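Local coordinates for protein transcobalamin-1 (Homo sapiens, PDB 4KKI) that binds vitamin B12 with femtomolar affinity, carries it as a secreted cobalamin transport protein and protects it from the acid of the stomach, at residues A[54-59]-A[283-288]; A[74-79]-A[100-105]; A[331-336]-A[351-356]; A[337-342]-A[425-430]. One frame throughout, in Å; residues are numbered along the deposited sequence.

Contact 1: residues A[54-59]-A[283-288]; sequences AVNVVL and NPNAAA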
# COMPACT_ATOMS: atom_id res chain seq x y z
N ALA A 54 -9.01 -4.13 9.19
CA ALA A 54 -8.64 -3.46 10.43
C ALA A 54 -7.17 -3.72 10.74
O ALA A 54 -6.60 -3.12 11.65
CB ALA A 54 -9.51 -3.94 11.58
N VAL A 55 -6.56 -4.61 9.96
CA VAL A 55 -5.16 -4.98 10.16
C VAL A 55 -4.22 -3.80 9.89
O VAL A 55 -3.40 -3.45 10.74
CB VAL A 55 -4.77 -6.15 9.25
CG1 VAL A 55 -3.28 -6.45 9.38
CG2 VAL A 55 -5.60 -7.38 9.58
N ASN A 56 -4.35 -3.20 8.71
CA ASN A 56 -3.54 -2.05 8.34
C ASN A 56 -3.79 -0.86 9.28
O ASN A 56 -2.86 -0.14 9.64
CB ASN A 56 -3.83 -1.64 6.90
CG ASN A 56 -5.31 -1.49 6.61
OD1 ASN A 56 -6.15 -1.66 7.50
ND2 ASN A 56 -5.65 -1.18 5.36
N VAL A 57 -5.04 -0.68 9.66
CA VAL A 57 -5.44 0.42 10.52
C VAL A 57 -4.81 0.31 11.91
O VAL A 57 -4.21 1.26 12.41
CB VAL A 57 -6.98 0.48 10.65
CG1 VAL A 57 -7.40 1.45 11.74
CG2 VAL A 57 -7.61 0.84 9.31
N VAL A 58 -4.94 -0.87 12.51
CA VAL A 58 -4.39 -1.11 13.85
C VAL A 58 -2.86 -1.05 13.83
O VAL A 58 -2.25 -0.49 14.74
CB VAL A 58 -4.90 -2.46 14.43
CG1 VAL A 58 -4.11 -2.84 15.68
CG2 VAL A 58 -6.38 -2.37 14.75
N LEU A 59 -2.25 -1.63 12.80
CA LEU A 59 -0.80 -1.54 12.62
C LEU A 59 -0.34 -0.09 12.61
O LEU A 59 0.62 0.27 13.29
CB LEU A 59 -0.38 -2.23 11.32
CG LEU A 59 1.06 -1.98 10.84
CD1 LEU A 59 2.07 -2.38 11.90
CD2 LEU A 59 1.33 -2.73 9.54
N ASN A 283 -10.19 7.60 2.60
CA ASN A 283 -10.08 6.15 2.55
C ASN A 283 -9.20 5.64 3.70
O ASN A 283 -8.03 6.03 3.81
CB ASN A 283 -9.51 5.72 1.19
CG ASN A 283 -9.65 4.23 0.93
OD1 ASN A 283 -9.39 3.40 1.81
ND2 ASN A 283 -10.07 3.88 -0.28
N PRO A 284 -9.75 4.77 4.56
CA PRO A 284 -9.06 4.23 5.74
C PRO A 284 -7.73 3.56 5.42
O PRO A 284 -6.82 3.58 6.25
CB PRO A 284 -10.06 3.20 6.30
CG PRO A 284 -11.01 2.92 5.18
CD PRO A 284 -11.11 4.21 4.42
N ASN A 285 -7.61 2.97 4.24
CA ASN A 285 -6.35 2.36 3.82
C ASN A 285 -5.28 3.43 3.59
O ASN A 285 -4.12 3.24 3.93
CB ASN A 285 -6.52 1.51 2.57
CG ASN A 285 -7.49 0.36 2.78
OD1 ASN A 285 -7.10 -0.72 3.21
ND2 ASN A 285 -8.76 0.59 2.46
N ALA A 286 -5.70 4.55 3.00
CA ALA A 286 -4.77 5.63 2.71
C ALA A 286 -4.38 6.36 3.99
O ALA A 286 -3.23 6.76 4.16
CB ALA A 286 -5.37 6.60 1.70
N ALA A 287 -5.35 6.54 4.88
CA ALA A 287 -5.09 7.19 6.16
C ALA A 287 -4.11 6.36 6.99
O ALA A 287 -3.20 6.91 7.61
CB ALA A 287 -6.39 7.40 6.93
N ALA A 288 -4.29 5.05 6.97
CA ALA A 288 -3.41 4.15 7.71
C ALA A 288 -1.97 4.19 7.20
O ALA A 288 -1.02 4.18 7.99
CB ALA A 288 -3.94 2.72 7.66

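Contact 2: residues A[74-79]-A[100-105]; sequences KMIQQI and LALGVC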
# COMPACT_ATOMS: atom_id res chain seq x y z
N LYS A 74 -11.93 -5.62 16.25
CA LYS A 74 -12.29 -5.93 14.88
C LYS A 74 -11.17 -6.70 14.19
O LYS A 74 -11.43 -7.66 13.47
CB LYS A 74 -12.60 -4.65 14.09
CG LYS A 74 -13.00 -4.92 12.64
CD LYS A 74 -13.22 -3.64 11.86
CE LYS A 74 -13.55 -3.93 10.41
NZ LYS A 74 -13.58 -2.70 9.57
N MET A 75 -9.93 -6.29 14.43
CA MET A 75 -8.79 -6.91 13.77
C MET A 75 -8.61 -8.36 14.22
O MET A 75 -8.37 -9.24 13.40
CB MET A 75 -7.50 -6.13 14.02
CG MET A 75 -6.30 -6.72 13.30
SD MET A 75 -4.71 -6.09 13.87
CE MET A 75 -4.70 -6.64 15.57
N ILE A 76 -8.73 -8.58 15.52
CA ILE A 76 -8.59 -9.92 16.09
C ILE A 76 -9.65 -10.85 15.50
O ILE A 76 -9.36 -11.99 15.15
CB ILE A 76 -8.70 -9.90 17.63
CG1 ILE A 76 -7.57 -9.07 18.23
CG2 ILE A 76 -8.67 -11.32 18.19
CD1 ILE A 76 -6.19 -9.58 17.88
N GLN A 77 -10.87 -10.34 15.40
CA GLN A 77 -11.97 -11.09 14.81
C GLN A 77 -11.67 -11.47 13.36
O GLN A 77 -11.91 -12.59 12.94
CB GLN A 77 -13.27 -10.29 14.89
CG GLN A 77 -14.48 -10.99 14.30
CD GLN A 77 -15.73 -10.13 14.33
OE1 GLN A 77 -15.70 -8.99 14.80
NE2 GLN A 77 -16.84 -10.67 13.84
N GLN A 78 -11.13 -10.51 12.60
CA GLN A 78 -10.74 -10.78 11.22
C GLN A 78 -9.62 -11.81 11.15
O GLN A 78 -9.65 -12.71 10.31
CB GLN A 78 -10.31 -9.49 10.52
CG GLN A 78 -11.44 -8.51 10.24
CD GLN A 78 -10.97 -7.28 9.49
OE1 GLN A 78 -9.78 -6.99 9.44
NE2 GLN A 78 -11.91 -6.54 8.92
N ILE A 79 -8.63 -11.66 12.03
CA ILE A 79 -7.49 -12.56 12.05
C ILE A 79 -7.92 -13.98 12.41
O ILE A 79 -7.54 -14.94 11.73
CB ILE A 79 -6.39 -12.07 13.01
CG1 ILE A 79 -5.75 -10.79 12.48
CG2 ILE A 79 -5.33 -13.15 13.21
CD1 ILE A 79 -4.73 -10.16 13.41
N LEU A 100 2.85 -8.19 11.31
CA LEU A 100 3.36 -6.87 11.69
C LEU A 100 2.43 -6.20 12.69
O LEU A 100 2.88 -5.67 13.70
CB LEU A 100 3.55 -5.98 10.46
CG LEU A 100 4.62 -6.40 9.45
CD1 LEU A 100 4.58 -5.50 8.23
CD2 LEU A 100 6.00 -6.40 10.09
N ALA A 101 1.13 -6.22 12.40
CA ALA A 101 0.14 -5.62 13.28
C ALA A 101 0.10 -6.29 14.66
O ALA A 101 -0.08 -5.62 15.67
CB ALA A 101 -1.24 -5.67 12.63
N LEU A 102 0.28 -7.60 14.69
CA LEU A 102 0.22 -8.34 15.95
C LEU A 102 1.50 -8.19 16.77
O LEU A 102 1.50 -8.44 17.98
CB LEU A 102 -0.06 -9.83 15.70
CG LEU A 102 -1.48 -10.23 15.28
CD1 LEU A 102 -1.52 -11.69 14.87
CD2 LEU A 102 -2.46 -9.95 16.41
N GLY A 103 2.58 -7.78 16.13
CA GLY A 103 3.87 -7.73 16.79
C GLY A 103 4.59 -6.40 16.76
O GLY A 103 5.82 -6.37 16.82
N VAL A 104 3.83 -5.31 16.67
CA VAL A 104 4.41 -3.96 16.72
C VAL A 104 5.19 -3.82 18.02
O VAL A 104 6.29 -3.26 18.05
CB VAL A 104 3.33 -2.87 16.66
CG1 VAL A 104 3.96 -1.48 16.71
CG2 VAL A 104 2.49 -3.01 15.41
N CYS A 105 4.61 -4.34 19.09
CA CYS A 105 5.25 -4.39 20.39
C CYS A 105 4.76 -5.63 21.14
O CYS A 105 3.77 -6.24 20.76
CB CYS A 105 4.94 -3.12 21.18
SG CYS A 105 3.21 -2.60 21.08

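Contact 3: residues A[331-336]-A[351-356]; sequences QSYISV and TVLNGS. With NAG (2-acetamido-2-deoxy-beta-D-glucopyranose), chain G; NAG (2-acetamido-2-deoxy-beta-D-glucopyranose), chain C.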
# COMPACT_ATOMS: atom_id res chain seq x y z
N GLN A 331 -29.89 20.83 -7.69
CA GLN A 331 -29.36 19.47 -7.71
C GLN A 331 -28.21 19.35 -8.71
O GLN A 331 -27.13 18.87 -8.38
CB GLN A 331 -30.46 18.47 -8.03
CG GLN A 331 -30.09 17.02 -7.75
CD GLN A 331 -31.23 16.06 -8.02
OE1 GLN A 331 -32.15 16.37 -8.78
NE2 GLN A 331 -31.19 14.90 -7.39
N SER A 332 -28.46 19.79 -9.95
CA SER A 332 -27.43 19.84 -10.98
C SER A 332 -26.97 18.49 -11.53
O SER A 332 -26.85 17.52 -10.79
CB SER A 332 -26.23 20.64 -10.49
OG SER A 332 -25.31 20.87 -11.54
N TYR A 333 -26.69 18.46 -12.83
CA TYR A 333 -26.17 17.26 -13.47
C TYR A 333 -24.90 17.57 -14.25
O TYR A 333 -24.66 18.71 -14.65
CB TYR A 333 -27.21 16.64 -14.41
CG TYR A 333 -28.32 15.90 -13.71
CD1 TYR A 333 -29.39 16.57 -13.14
CD2 TYR A 333 -28.29 14.51 -13.61
CE1 TYR A 333 -30.41 15.89 -12.49
CE2 TYR A 333 -29.31 13.82 -12.97
CZ TYR A 333 -30.36 14.52 -12.41
OH TYR A 333 -31.37 13.84 -11.77
N ILE A 334 -24.09 16.55 -14.49
CA ILE A 334 -22.83 16.75 -15.17
C ILE A 334 -22.65 15.73 -16.29
O ILE A 334 -23.23 14.65 -16.25
CB ILE A 334 -21.67 16.80 -14.15
CG1 ILE A 334 -20.80 18.02 -14.40
CG2 ILE A 334 -20.87 15.51 -14.08
CD1 ILE A 334 -20.98 19.10 -13.37
N SER A 335 -21.85 16.08 -17.29
CA SER A 335 -21.64 15.19 -18.43
C SER A 335 -20.16 14.96 -18.73
O SER A 335 -19.34 15.87 -18.61
CB SER A 335 -22.35 15.73 -19.68
OG SER A 335 -23.75 15.54 -19.59
N VAL A 336 -19.83 13.73 -19.11
CA VAL A 336 -18.45 13.35 -19.39
C VAL A 336 -18.33 12.47 -20.63
O VAL A 336 -19.32 11.90 -21.10
CB VAL A 336 -17.84 12.57 -18.21
CG1 VAL A 336 -17.67 13.48 -16.99
CG2 VAL A 336 -18.69 11.36 -17.87
N THR A 351 -24.54 11.19 -18.38
CA THR A 351 -24.91 12.30 -17.53
C THR A 351 -25.23 11.78 -16.13
O THR A 351 -26.08 10.91 -15.96
CB THR A 351 -26.10 13.08 -18.11
OG1 THR A 351 -25.77 13.53 -19.42
CG2 THR A 351 -26.41 14.28 -17.25
N VAL A 352 -24.54 12.32 -15.15
CA VAL A 352 -24.71 11.92 -13.76
C VAL A 352 -24.91 13.12 -12.85
O VAL A 352 -24.59 14.25 -13.22
CB VAL A 352 -23.48 11.12 -13.25
CG1 VAL A 352 -23.42 9.75 -13.93
CG2 VAL A 352 -22.20 11.90 -13.50
N LEU A 353 -25.45 12.87 -11.66
CA LEU A 353 -25.62 13.92 -10.67
C LEU A 353 -24.26 14.47 -10.28
O LEU A 353 -23.29 13.73 -10.22
CB LEU A 353 -26.32 13.38 -9.42
CG LEU A 353 -27.72 12.80 -9.63
CD1 LEU A 353 -28.06 11.79 -8.55
CD2 LEU A 353 -28.75 13.91 -9.68
N ASN A 354 -24.20 15.76 -10.00
CA ASN A 354 -22.95 16.40 -9.64
C ASN A 354 -22.44 15.75 -8.36
O ASN A 354 -23.22 15.43 -7.47
CB ASN A 354 -23.20 17.89 -9.40
CG ASN A 354 -21.94 18.72 -9.49
OD1 ASN A 354 -20.95 18.34 -10.11
ND2 ASN A 354 -21.98 19.88 -8.85
N GLY A 355 -21.13 15.56 -8.28
CA GLY A 355 -20.55 14.88 -7.14
C GLY A 355 -20.61 13.37 -7.22
O GLY A 355 -20.33 12.68 -6.25
N SER A 356 -20.98 12.86 -8.38
CA SER A 356 -21.00 11.42 -8.60
C SER A 356 -19.57 10.92 -8.74
O SER A 356 -18.68 11.67 -9.10
CB SER A 356 -21.80 11.08 -9.86
OG SER A 356 -23.18 11.02 -9.59
C1 NAG G . -20.87 20.81 -8.83
C2 NAG G . -20.66 22.17 -9.52
C3 NAG G . -19.20 22.58 -9.48
C4 NAG G . -18.70 22.54 -8.05
C5 NAG G . -18.94 21.16 -7.47
C6 NAG G . -18.46 21.08 -6.03
C7 NAG G . -20.79 22.92 -11.82
C8 NAG G . -21.19 24.35 -11.59
N2 NAG G . -21.14 22.06 -10.88
O3 NAG G . -19.05 23.90 -10.00
O4 NAG G . -17.30 22.85 -8.00
O5 NAG G . -20.34 20.89 -7.51
O6 NAG G . -19.45 20.39 -5.26
O7 NAG G . -20.18 22.57 -12.82
C1 NAG C . -25.41 13.07 -25.10
C2 NAG C . -26.83 13.09 -24.47
C3 NAG C . -27.98 13.43 -25.41
C4 NAG C . -27.55 14.45 -26.45
C5 NAG C . -26.35 13.90 -27.17
C6 NAG C . -25.98 14.80 -28.34
C7 NAG C . -26.76 11.57 -22.60
C8 NAG C . -27.27 10.27 -22.04
N2 NAG C . -27.06 11.80 -23.87
O3 NAG C . -29.06 13.99 -24.67
O4 NAG C . -28.62 14.65 -27.36
O5 NAG C . -25.27 13.90 -26.25
O6 NAG C . -25.50 16.05 -27.85
O7 NAG C . -26.13 12.36 -21.94

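Contact 4: residues A[337-342]-A[425-430]; sequences NYSVRI and NLEVRW. With NAG (2-acetamido-2-deoxy-beta-D-glucopyranose), chain H; NAG (2-acetamido-2-deoxy-beta-D-glucopyranose), chain B.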
# COMPACT_ATOMS: atom_id res chain seq x y z
N ASN A 337 -17.12 12.35 -21.15
CA ASN A 337 -16.83 11.45 -22.26
C ASN A 337 -16.28 10.12 -21.75
O ASN A 337 -15.07 9.96 -21.61
CB ASN A 337 -15.85 12.11 -23.24
CG ASN A 337 -15.51 11.21 -24.42
OD1 ASN A 337 -16.32 10.39 -24.86
ND2 ASN A 337 -14.29 11.36 -24.93
N TYR A 338 -17.17 9.18 -21.47
CA TYR A 338 -16.78 7.87 -20.95
C TYR A 338 -16.44 6.89 -22.07
O TYR A 338 -17.26 6.62 -22.95
CB TYR A 338 -17.89 7.29 -20.08
CG TYR A 338 -17.60 5.91 -19.53
CD1 TYR A 338 -16.63 5.73 -18.55
CD2 TYR A 338 -18.29 4.80 -19.99
CE1 TYR A 338 -16.36 4.47 -18.04
CE2 TYR A 338 -18.03 3.54 -19.49
CZ TYR A 338 -17.06 3.38 -18.51
OH TYR A 338 -16.80 2.13 -18.00
N SER A 339 -15.23 6.35 -22.02
CA SER A 339 -14.79 5.41 -23.04
C SER A 339 -14.18 4.15 -22.43
O SER A 339 -13.56 4.19 -21.37
CB SER A 339 -13.79 6.08 -23.99
OG SER A 339 -12.62 6.48 -23.31
N VAL A 340 -14.36 3.03 -23.12
CA VAL A 340 -13.74 1.77 -22.74
C VAL A 340 -12.80 1.32 -23.85
O VAL A 340 -13.25 0.94 -24.93
CB VAL A 340 -14.78 0.67 -22.48
CG1 VAL A 340 -14.09 -0.67 -22.24
CG2 VAL A 340 -15.67 1.04 -21.30
N ARG A 341 -11.50 1.37 -23.59
CA ARG A 341 -10.50 1.00 -24.59
C ARG A 341 -9.89 -0.37 -24.33
O ARG A 341 -9.35 -0.64 -23.25
CB ARG A 341 -9.41 2.07 -24.68
CG ARG A 341 -8.16 1.61 -25.42
CD ARG A 341 -7.20 2.77 -25.70
NE ARG A 341 -7.61 3.53 -26.88
CZ ARG A 341 -8.19 4.72 -26.84
NH1 ARG A 341 -8.43 5.31 -25.67
NH2 ARG A 341 -8.53 5.33 -27.97
N ILE A 342 -9.98 -1.24 -25.33
CA ILE A 342 -9.33 -2.55 -25.30
C ILE A 342 -8.32 -2.57 -26.44
O ILE A 342 -7.13 -2.31 -26.24
CB ILE A 342 -10.37 -3.67 -25.48
CG1 ILE A 342 -11.52 -3.47 -24.50
CG2 ILE A 342 -9.72 -5.04 -25.31
CD1 ILE A 342 -12.55 -4.57 -24.51
N ASN A 425 -12.73 13.60 -19.95
CA ASN A 425 -12.55 12.42 -20.79
C ASN A 425 -12.21 11.19 -19.94
O ASN A 425 -11.05 10.81 -19.81
CB ASN A 425 -11.44 12.65 -21.82
CG ASN A 425 -11.81 13.71 -22.84
OD1 ASN A 425 -12.97 13.84 -23.22
ND2 ASN A 425 -10.82 14.47 -23.28
N LEU A 426 -13.24 10.58 -19.36
CA LEU A 426 -13.06 9.40 -18.53
C LEU A 426 -12.82 8.16 -19.38
O LEU A 426 -13.48 7.96 -20.40
CB LEU A 426 -14.28 9.18 -17.64
CG LEU A 426 -14.68 10.38 -16.78
CD1 LEU A 426 -15.90 10.03 -15.95
CD2 LEU A 426 -13.52 10.81 -15.90
N GLU A 427 -11.89 7.32 -18.96
CA GLU A 427 -11.54 6.14 -19.74
C GLU A 427 -11.14 4.97 -18.86
O GLU A 427 -10.39 5.13 -17.89
CB GLU A 427 -10.41 6.47 -20.72
CG GLU A 427 -9.95 5.29 -21.56
CD GLU A 427 -8.82 5.67 -22.49
OE1 GLU A 427 -8.55 6.88 -22.66
OE2 GLU A 427 -8.19 4.75 -23.06
N VAL A 428 -11.65 3.79 -19.19
CA VAL A 428 -11.17 2.56 -18.59
C VAL A 428 -10.42 1.77 -19.65
O VAL A 428 -10.99 1.36 -20.66
CB VAL A 428 -12.32 1.71 -18.02
CG1 VAL A 428 -11.76 0.55 -17.21
CG2 VAL A 428 -13.23 2.57 -17.16
N ARG A 429 -9.12 1.56 -19.42
CA ARG A 429 -8.23 1.03 -20.44
C ARG A 429 -7.63 -0.33 -20.09
O ARG A 429 -7.13 -0.53 -18.98
CB ARG A 429 -7.11 2.05 -20.71
CG ARG A 429 -6.04 1.59 -21.69
CD ARG A 429 -4.97 2.66 -21.84
NE ARG A 429 -5.53 3.96 -22.22
CZ ARG A 429 -4.83 5.08 -22.34
NH1 ARG A 429 -3.53 5.08 -22.12
NH2 ARG A 429 -5.44 6.21 -22.69
N TRP A 430 -7.68 -1.25 -21.04
CA TRP A 430 -7.04 -2.55 -20.89
C TRP A 430 -5.52 -2.38 -21.03
O TRP A 430 -5.03 -2.00 -22.08
CB TRP A 430 -7.57 -3.51 -21.96
CG TRP A 430 -6.99 -4.88 -21.89
CD1 TRP A 430 -6.10 -5.44 -22.77
CD2 TRP A 430 -7.26 -5.88 -20.90
NE1 TRP A 430 -5.80 -6.72 -22.39
CE2 TRP A 430 -6.50 -7.02 -21.24
CE3 TRP A 430 -8.07 -5.93 -19.77
CZ2 TRP A 430 -6.53 -8.19 -20.49
CZ3 TRP A 430 -8.09 -7.09 -19.01
CH2 TRP A 430 -7.33 -8.20 -19.38
C1 NAG H . -14.30 11.02 -26.33
C2 NAG H . -13.66 12.12 -27.18
C3 NAG H . -13.70 11.76 -28.66
C4 NAG H . -13.09 10.38 -28.87
C5 NAG H . -13.71 9.35 -27.94
C6 NAG H . -12.98 8.02 -28.07
C7 NAG H . -13.60 14.49 -26.69
C8 NAG H . -14.22 15.80 -27.08
N2 NAG H . -14.31 13.40 -26.95
O3 NAG H . -12.97 12.71 -29.40
O4 NAG H . -13.29 9.97 -30.21
O5 NAG H . -13.67 9.78 -26.59
O6 NAG H . -13.48 7.11 -27.12
O7 NAG H . -12.48 14.46 -26.17
C1 NAG B . -5.95 -6.79 -29.43
C2 NAG B . -6.46 -8.04 -28.73
C3 NAG B . -5.65 -9.29 -29.06
C4 NAG B . -5.26 -9.36 -30.53
C5 NAG B . -4.68 -8.03 -30.99
C6 NAG B . -4.30 -8.07 -32.46
C7 NAG B . -7.36 -8.42 -26.51
C8 NAG B . -7.47 -7.91 -25.10
N2 NAG B . -6.46 -7.83 -27.29
O3 NAG B . -6.41 -10.43 -28.72
O4 NAG B . -4.28 -10.36 -30.70
O5 NAG B . -5.64 -7.01 -30.78
O6 NAG B . -3.32 -7.08 -32.72
O7 NAG B . -8.08 -9.33 -26.91

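Contact 1: residues A[54-59]-A[283-288]
N56 and N285 meet through their side-chain amides, with N56 ND2 2.6 Å from N285 OD1. The N-H...O angle of only 119° makes this bond weak despite its shortness; the amides cross obliquely. The N56 amide is set by chi1 of 51°, which places CG between the backbone N and the carbonyl carbon; OD1 thereby folds back toward V57 N in a second weak bond while ND2 faces N285. The two residues belong to helices 55-63 and 284-294 of the alpha6-alpha6 barrel, whose short segments run 8.8 Å apart at 28°. On the other helix, N283 is the N-cap: its OD1 accepts from N285 N and, almost straight and in the carbonyl plane, from N285 ND2 at 3.0 Å. N285 ND2 also donates to S381 O, a link from the barrel to the beta domain. With a leucine in place of N285, S381 O and N56 ND2 would probably each lose a partner, and N283 OD1 would keep only the backbone N of the two donors described. Farther along, the methyl of A288 sits against the backbone of N56, its CB 3.6 Å from N56 O, and V57 CG2 lies 4.4 Å from A288 CB.

Contact 2: residues A[74-79]-A[100-105]
L102 is the bump of this contact, and M75, I76 and I79 form the hollow that receives it. These three residues stand on helix 69-85 at spacings of one and three, so that their side chains line one side of the isobutyl group. I79 meets it tip to tip: its CD1 is 3.8 Å from L102 CG and equally far from both of that leucine's methyls, the geometry of a methyl seated in the fork. I76 comes in beside it, with CD1 4.0 Å from L102 CD2. M75 supplies the third wall. Its extended first two torsions set the sulfur beside A101, M75 SD lying 3.7 Å from A101 CB, and chi3 of 63° then turns CE to within 4.1 Å of L102 CD2. The long M75 side chain thus spans the 9.0 Å between the CA atoms of M75 and A101 to rest its sulfur on the alanine methyl. An alanine at L102 is likely to leave a gap facing I76 and I79 and to take one support from the M75 methyl. L102 also touches L112 and I113 of helix 111-115, and M75 packs on V55 and V58 of helix 55-63. No hydrogen bond crosses the interface, whose wholly apolar interlocking joins sequence-adjacent helices 69-85 and 92-102 within the alpha6-alpha6 barrel of the N-terminal domain.

Contact 3: residues A[331-336]-A[351-356]
I334 and V352 form an antiparallel hydrogen-bonded pair, with I334 N 2.7 Å from V352 O and V352 N 2.9 Å from I334 O. A longer backbone bond, N354 N to S332 O at 3.3 Å, extends the pairing beyond the flanking non-hydrogen-bonded pair of Y333 and L353. Among side-chain polar bonds, S335 OG donates to T351 OG1 at 2.9 Å, and T351 OG1 in turn donates to acetyl O7 of the sugar beside N349, 2.8 Å away. On the turn from L353 to S356, of type II, S356 OG donates back to L353 O.

Apolar packing comes in two places. I334 and V352 touch through their CG2 methyls, while L353 CD2 lies over one face of the Y333 ring and also meets the side chain of Q331. The covalent link joins N354 ND2 to C1 of a second sugar; chi1 of -160° sets CG anti to the backbone N, with OD1 beside I334 CD1. S356 and T351 are the hydroxyl residues of the N354 and N349 glycosylation sequons. Backbone bonds thus hold this sugar-bearing end of the hairpin, while the sequon hydroxyls add one bond within the turn and one to a glycan.

Contact 4: residues A[337-342]-A[425-430]
E427 OE2 is gripped by two arginines that reach it from opposite faces of the carboxylate plane. R341 NH1 comes across from the neighbouring strand at 2.7 Å, with the oxygen in its guanidinium plane, and R429 NE approaches from within E427's own strand at 2.9 Å. R429 binds side-on, its NH2 also reaching E427 OE1 at 3.2 Å. An extended glutamate (chi1 179°) carries the carboxylate out between the arginines, which both bend at chi3, and their guanidinium planes stand 85° apart. Although R341 NH1 and R429 NH2 are near one another, the shared carboxylate would be expected to offset their charge.

Beneath this network the strands run parallel, 11° apart, with S339 facing E427, V340 facing V428 and R341 facing R429. The backbone bonds alternate in direction: S339 N donates to L426 O and V428 N to S339 O, then R341 N to V428 O and W430 N to R341 O at 2.8 Å. On the face opposite the charges, V428 CG2 lies 3.7 Å from Y338 OH, and the Y338 ring turns its edge to L426 CB. At the start of the pair, N337 ND2 is bonded covalently to C1 of a glycan; at the far end I342 CG2 and the W430 ring both adjoin the acetyl methyl of another. W430 also meets W402, a cobalamin-binding residue, edge to face. The arrangement is the one parallel strand pair of an otherwise antiparallel mixed sheet in the C-terminal beta domain, with the V428 face turned toward helix 358-368.

How the contacts relate
From the N terminus, contact 1 opens on helix 55-63 and closes only at helix 284-294, a span of more than 220 residues that brings distant helices of the barrel together. Contact 2 falls within that span and closes a short loop between two consecutive helices. The two touch: A54 N and Q78 OE1 are 3.0 Å apart, and V58 packs on M75. From the end of the linker onward contacts 3 and 4 cross, their segments alternating along the chain; both use strand 333-341, contact 3 closing its hairpin at 345-353 and contact 4 waiting for 426-432. V336 and L426 join them by packing. Contacts 1 and 4 lie in separate domains, about 17 Å apart at their nearest atoms.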